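Local structure of 6-phospho-beta-d glycosidase (Streptococcus pyogenes, 5FOO) at residues R332-V335 and D336-W339; E340-P343 and E344-Y347. The protein probably hydrolyses 6-phospho-beta-glucosides, as a retaining glycoside hydrolase of family 1 with a TIM-barrel fold, and binds 6-phosphocyclophellitol. The protein carries 1 engineered substitution. All coordinates share one frame; numbering follows the deposited sequence.

Interaction 1. Residues R332-V335 and D336-W339. With JAZ (6-phosphocyclophellitol), chain G.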
loop_
_atom_site.group_PDB
_atom_site.type_symbol
_atom_site.label_atom_id
_atom_site.label_comp_id
_atom_site.label_asym_id
_atom_site.label_seq_id
_atom_site.Cartn_x
_atom_site.Cartn_y
_atom_site.Cartn_z
ATOM N N ARG A 332 -20.850 -2.107 12.112
ATOM C CA ARG A 332 -20.031 -1.549 13.204
ATOM C C ARG A 332 -19.171 -0.481 12.551
ATOM O O ARG A 332 -18.737 -0.676 11.450
ATOM C CB ARG A 332 -19.138 -2.613 13.847
ATOM C CG ARG A 332 -19.860 -3.743 14.598
ATOM C CD ARG A 332 -18.842 -4.888 14.832
ATOM N NE ARG A 332 -17.873 -4.630 15.939
ATOM C CZ ARG A 332 -16.597 -5.102 16.046
ATOM N NH1 ARG A 332 -16.016 -5.878 15.131
ATOM N NH2 ARG A 332 -15.871 -4.775 17.111
ATOM N N MET A 333 -18.895 0.619 13.231
ATOM C CA MET A 333 -18.271 1.764 12.576
ATOM C C MET A 333 -17.245 2.489 13.479
ATOM O O MET A 333 -17.318 2.492 14.742
ATOM C CB MET A 333 -19.374 2.711 12.081
ATOM C CG MET A 333 -18.921 3.711 11.023
ATOM S SD MET A 333 -20.038 5.143 10.893
ATOM C CE MET A 333 -20.115 5.687 12.583
ATOM N N ASN A 334 -16.239 3.043 12.806
ATOM C CA ASN A 334 -15.286 3.955 13.401
ATOM C C ASN A 334 -15.825 5.356 13.063
ATOM O O ASN A 334 -15.777 5.809 11.884
ATOM C CB ASN A 334 -13.923 3.733 12.762
ATOM C CG ASN A 334 -12.880 4.723 13.216
ATOM O OD1 ASN A 334 -13.177 5.707 13.904
ATOM N ND2 ASN A 334 -11.642 4.477 12.816
ATOM N N VAL A 335 -16.347 6.041 14.074
ATOM C CA VAL A 335 -17.036 7.362 13.825
ATOM C C VAL A 335 -16.119 8.438 13.276
ATOM O O VAL A 335 -16.499 9.079 12.310
ATOM C CB VAL A 335 -17.787 7.852 15.089
ATOM C CG1 VAL A 335 -18.319 9.296 14.956
ATOM C CG2 VAL A 335 -18.936 6.890 15.413
ATOM N N ASP A 336 -14.891 8.603 13.815
ATOM C CA ASP A 336 -13.894 9.632 13.296
ATOM C C ASP A 336 -13.617 9.502 11.814
ATOM O O ASP A 336 -13.368 10.463 11.131
ATOM C CB ASP A 336 -12.510 9.571 13.988
ATOM C CG ASP A 336 -12.489 10.215 15.354
ATOM O OD1 ASP A 336 -13.470 10.894 15.785
ATOM O OD2 ASP A 336 -11.461 9.994 16.024
ATOM N N LYS A 337 -13.630 8.288 11.324
ATOM C CA LYS A 337 -13.218 8.032 9.987
ATOM C C LYS A 337 -14.384 7.803 8.997
ATOM O O LYS A 337 -14.184 7.852 7.786
ATOM C CB LYS A 337 -12.291 6.794 10.116
ATOM C CG LYS A 337 -11.385 6.523 8.961
ATOM C CD LYS A 337 -10.281 7.540 8.699
ATOM C CE LYS A 337 -9.912 7.256 7.261
ATOM N NZ LYS A 337 -9.193 8.314 6.521
ATOM N N GLY A 338 -15.587 7.494 9.508
ATOM C CA GLY A 338 -16.705 7.065 8.676
ATOM C C GLY A 338 -16.488 5.706 8.018
ATOM O O GLY A 338 -17.055 5.440 6.964
ATOM N N TRP A 339 -15.692 4.821 8.635
ATOM C CA TRP A 339 -15.442 3.507 8.069
ATOM C C TRP A 339 -16.054 2.390 8.875
ATOM O O TRP A 339 -15.916 2.334 10.110
ATOM C CB TRP A 339 -13.936 3.249 7.976
ATOM C CG TRP A 339 -13.247 3.975 6.852
ATOM C CD1 TRP A 339 -13.827 4.763 5.917
ATOM C CD2 TRP A 339 -11.837 3.983 6.558
ATOM N NE1 TRP A 339 -12.879 5.249 5.061
ATOM C CE2 TRP A 339 -11.654 4.770 5.419
ATOM C CE3 TRP A 339 -10.714 3.391 7.150
ATOM C CZ2 TRP A 339 -10.383 5.010 4.861
ATOM C CZ3 TRP A 339 -9.498 3.609 6.609
ATOM C CH2 TRP A 339 -9.331 4.412 5.460
HETATM C C2 JAZ G . -2.478 5.279 4.300
HETATM C C3 JAZ G . -1.442 4.358 3.622
HETATM C C4 JAZ G . -2.131 3.375 2.681
HETATM C C5 JAZ G . -3.166 2.513 3.391
HETATM C C6 JAZ G . -4.134 3.378 4.168
HETATM C C7 JAZ G . -3.426 4.377 5.083
HETATM C C8 JAZ G . -4.401 5.142 5.974
HETATM O O9 JAZ G . -5.248 5.904 5.117
HETATM P P10 JAZ G . -5.827 7.288 5.640
HETATM O O11 JAZ G . -6.600 7.806 4.479
HETATM O O12 JAZ G . -4.775 8.119 6.248
HETATM O O13 JAZ G . -6.704 6.950 6.764
HETATM O O14 JAZ G . -5.034 4.029 3.261
HETATM O O15 JAZ G . -1.844 6.157 5.237
HETATM O O16 JAZ G . -0.588 5.187 2.875
HETATM O O17 JAZ G . -1.166 2.558 2.042
#
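N334 and W339 pair their backbones in this tight antiparallel hairpin. The amide N of N334 donates to O of W339 over 2.8 Å, nearly straight at 177°. The return bond, from W339 N to N334 O, is long and weak. G338 also faces N334, and G338 N makes a weak bond to N334 O at 2.9 Å. This is a G1 beta bulge, with G338 at positive phi. K337 N adds a third weak bond to N334 O, so one oxygen collects three amides where the chain turns.

The turn sends K337 and W339 to the ligand. K337 NZ donates to O13 of the 6-phosphocyclophellitol phosphate at 2.8 Å, and more weakly to O11. Its positive charge probably helps hold the phosphate. The lysine chain bends at chi2 (67°) and then extends along the W339 indole. K337 CE lies 3.3 Å above the ring plane, offset toward the rim. W339 CH2 also approaches the phosphate oxygen O13. H300 and Y432 pack against this tryptophan.

The N334 side chain crosses that of K337, with N334 ND2 3.6 Å from K337 CB. Its amide is held by G370 O, while D336 OD2 accepts a bond from S372 N. These bonds tie the turn to the loop after strand 362-367. On the exposed flank, M333 CG, anti to its own N (chi1 -162°), sits 3.4 Å from W339 O.

Interaction 2. Residues E340-P343 and E344-Y347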
loop_
_atom_site.group_PDB
_atom_site.type_symbol
_atom_site.label_atom_id
_atom_site.label_comp_id
_atom_site.label_asym_id
_atom_site.label_seq_id
_atom_site.Cartn_x
_atom_site.Cartn_y
_atom_site.Cartn_z
ATOM N N GLU A 340 -16.661 1.461 8.158
ATOM C CA GLU A 340 -17.124 0.193 8.759
ATOM C C GLU A 340 -15.889 -0.605 9.304
ATOM O O GLU A 340 -14.802 -0.612 8.705
ATOM C CB GLU A 340 -17.839 -0.639 7.709
ATOM C CG GLU A 340 -18.435 -1.910 8.292
ATOM C CD GLU A 340 -19.261 -2.715 7.344
ATOM O OE1 GLU A 340 -19.452 -2.332 6.150
ATOM O OE2 GLU A 340 -19.726 -3.770 7.806
ATOM N N ILE A 341 -16.101 -1.270 10.417
ATOM C CA ILE A 341 -15.184 -2.231 10.976
ATOM C C ILE A 341 -15.830 -3.636 10.808
ATOM O O ILE A 341 -16.959 -3.913 11.325
ATOM C CB ILE A 341 -14.949 -1.895 12.446
ATOM C CG1 ILE A 341 -14.260 -0.499 12.512
ATOM C CG2 ILE A 341 -14.190 -3.050 13.200
ATOM C CD1 ILE A 341 -13.938 -0.043 13.919
ATOM N N TYR A 342 -15.128 -4.505 10.059
ATOM C CA TYR A 342 -15.581 -5.870 9.774
ATOM C C TYR A 342 -14.336 -6.831 9.625
ATOM O O TYR A 342 -13.924 -7.153 8.513
ATOM C CB TYR A 342 -16.442 -5.846 8.480
ATOM C CG TYR A 342 -17.209 -7.098 8.301
ATOM C CD1 TYR A 342 -18.263 -7.439 9.181
ATOM C CD2 TYR A 342 -16.849 -7.998 7.312
ATOM C CE1 TYR A 342 -18.955 -8.638 9.027
ATOM C CE2 TYR A 342 -17.560 -9.153 7.129
ATOM C CZ TYR A 342 -18.566 -9.485 8.007
ATOM O OH TYR A 342 -19.139 -10.705 7.808
ATOM N N PRO A 343 -13.718 -7.229 10.747
ATOM C CA PRO A 343 -12.485 -8.076 10.720
ATOM C C PRO A 343 -12.613 -9.466 10.069
ATOM O O PRO A 343 -11.618 -10.060 9.677
ATOM C CB PRO A 343 -12.131 -8.205 12.219
ATOM C CG PRO A 343 -13.419 -8.019 12.939
ATOM C CD PRO A 343 -14.133 -6.944 12.140
ATOM N N GLU A 344 -13.820 -9.944 9.916
ATOM C CA GLU A 344 -14.099 -11.203 9.278
ATOM C C GLU A 344 -13.640 -11.186 7.883
ATOM O O GLU A 344 -13.336 -12.230 7.320
ATOM C CB GLU A 344 -15.580 -11.497 9.283
ATOM C CG GLU A 344 -16.164 -11.724 10.659
ATOM C CD GLU A 344 -16.754 -10.475 11.373
ATOM O OE1 GLU A 344 -16.264 -9.308 11.186
ATOM O OE2 GLU A 344 -17.711 -10.708 12.151
ATOM N N ALA A 345 -13.602 -10.008 7.288
ATOM C CA ALA A 345 -13.095 -9.916 5.923
ATOM C C ALA A 345 -11.666 -10.457 5.772
ATOM O O ALA A 345 -11.281 -10.901 4.699
ATOM C CB ALA A 345 -13.157 -8.474 5.393
ATOM N N VAL A 346 -10.867 -10.377 6.830
ATOM C CA VAL A 346 -9.493 -10.942 6.776
ATOM C C VAL A 346 -9.484 -12.428 6.507
ATOM O O VAL A 346 -8.658 -12.891 5.761
ATOM C CB VAL A 346 -8.752 -10.687 8.044
ATOM C CG1 VAL A 346 -7.358 -11.372 8.009
ATOM C CG2 VAL A 346 -8.595 -9.189 8.244
ATOM N N TYR A 347 -10.421 -13.160 7.118
ATOM C CA TYR A 347 -10.578 -14.582 6.885
ATOM C C TYR A 347 -10.998 -14.796 5.453
ATOM O O TYR A 347 -10.394 -15.616 4.722
ATOM C CB TYR A 347 -11.615 -15.177 7.863
ATOM C CG TYR A 347 -11.972 -16.625 7.602
ATOM C CD1 TYR A 347 -11.142 -17.699 8.025
ATOM C CD2 TYR A 347 -13.127 -16.939 6.944
ATOM C CE1 TYR A 347 -11.498 -19.028 7.780
ATOM C CE2 TYR A 347 -13.455 -18.246 6.665
ATOM C CZ TYR A 347 -12.651 -19.267 7.092
ATOM O OH TYR A 347 -13.090 -20.501 6.757
#
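E344 folds its side chain back over the ring of Y342, two residues earlier. Its carboxylate stacks on the tyrosine, the two planes 20° apart. E344 OE1 lies over one face, toward the rim, 3.4 Å from Y342 CD1. The methylene CB of E344 covers another part of the ring in a CH-pi contact, 4.1 Å from the ring centroid. The chain of E344 bends at chi2 (92°). The bend brings E344 OE1 back beside the proline, 3.3 Å from P343 CD. P343 and E344 thus lie side by side and point the same way. This is the tight part of the contact, and E344 also touches Y399 of helix 387-405.

The packing sits where strand 339-341 gives way to helix 344-356. Two backbone bonds of the i to i+3 kind lead the chain into the helix. A345 N donates to Y342 O at 3.1 Å, and V346 N to P343 O at 3.0 Å. P343 and V346 are buried, and both pack on helix 387-405, where P343 meets E395 and H396 and V346 meets L400.

The contact is looser at A345. A345 CB lies 3.5 Å from Y342 O but meets the ring only at Y342 CD2, 4.2 Å away. Y342 and E344 are partly exposed. R303 makes a cation-pi contact with Y342 and a salt bridge with E340 OE1. Beyond A345, V346 brings CG2 to 3.5 Å from P343 O.

Overall arrangement
Interactions 1 and 2 follow directly along the chain, with centres about 13 Å apart. Interaction 1 forms the turn between strands 332-334 and 339-341, a two-stranded antiparallel sheet separate from the eight-stranded barrel. Interaction 2 begins on the second strand and leads into helix 344-356, which precedes barrel strand 362-367. The two meet at the sheet: R332 O lies 2.9 Å from I341 N, a probable hydrogen bond, and N334 packs on I341. R332 also makes a salt bridge with E395 of helix 387-405, the helix that P343 touches. The sheet thus connects the phosphate-binding end of the hairpin to the outer helices of the barrel.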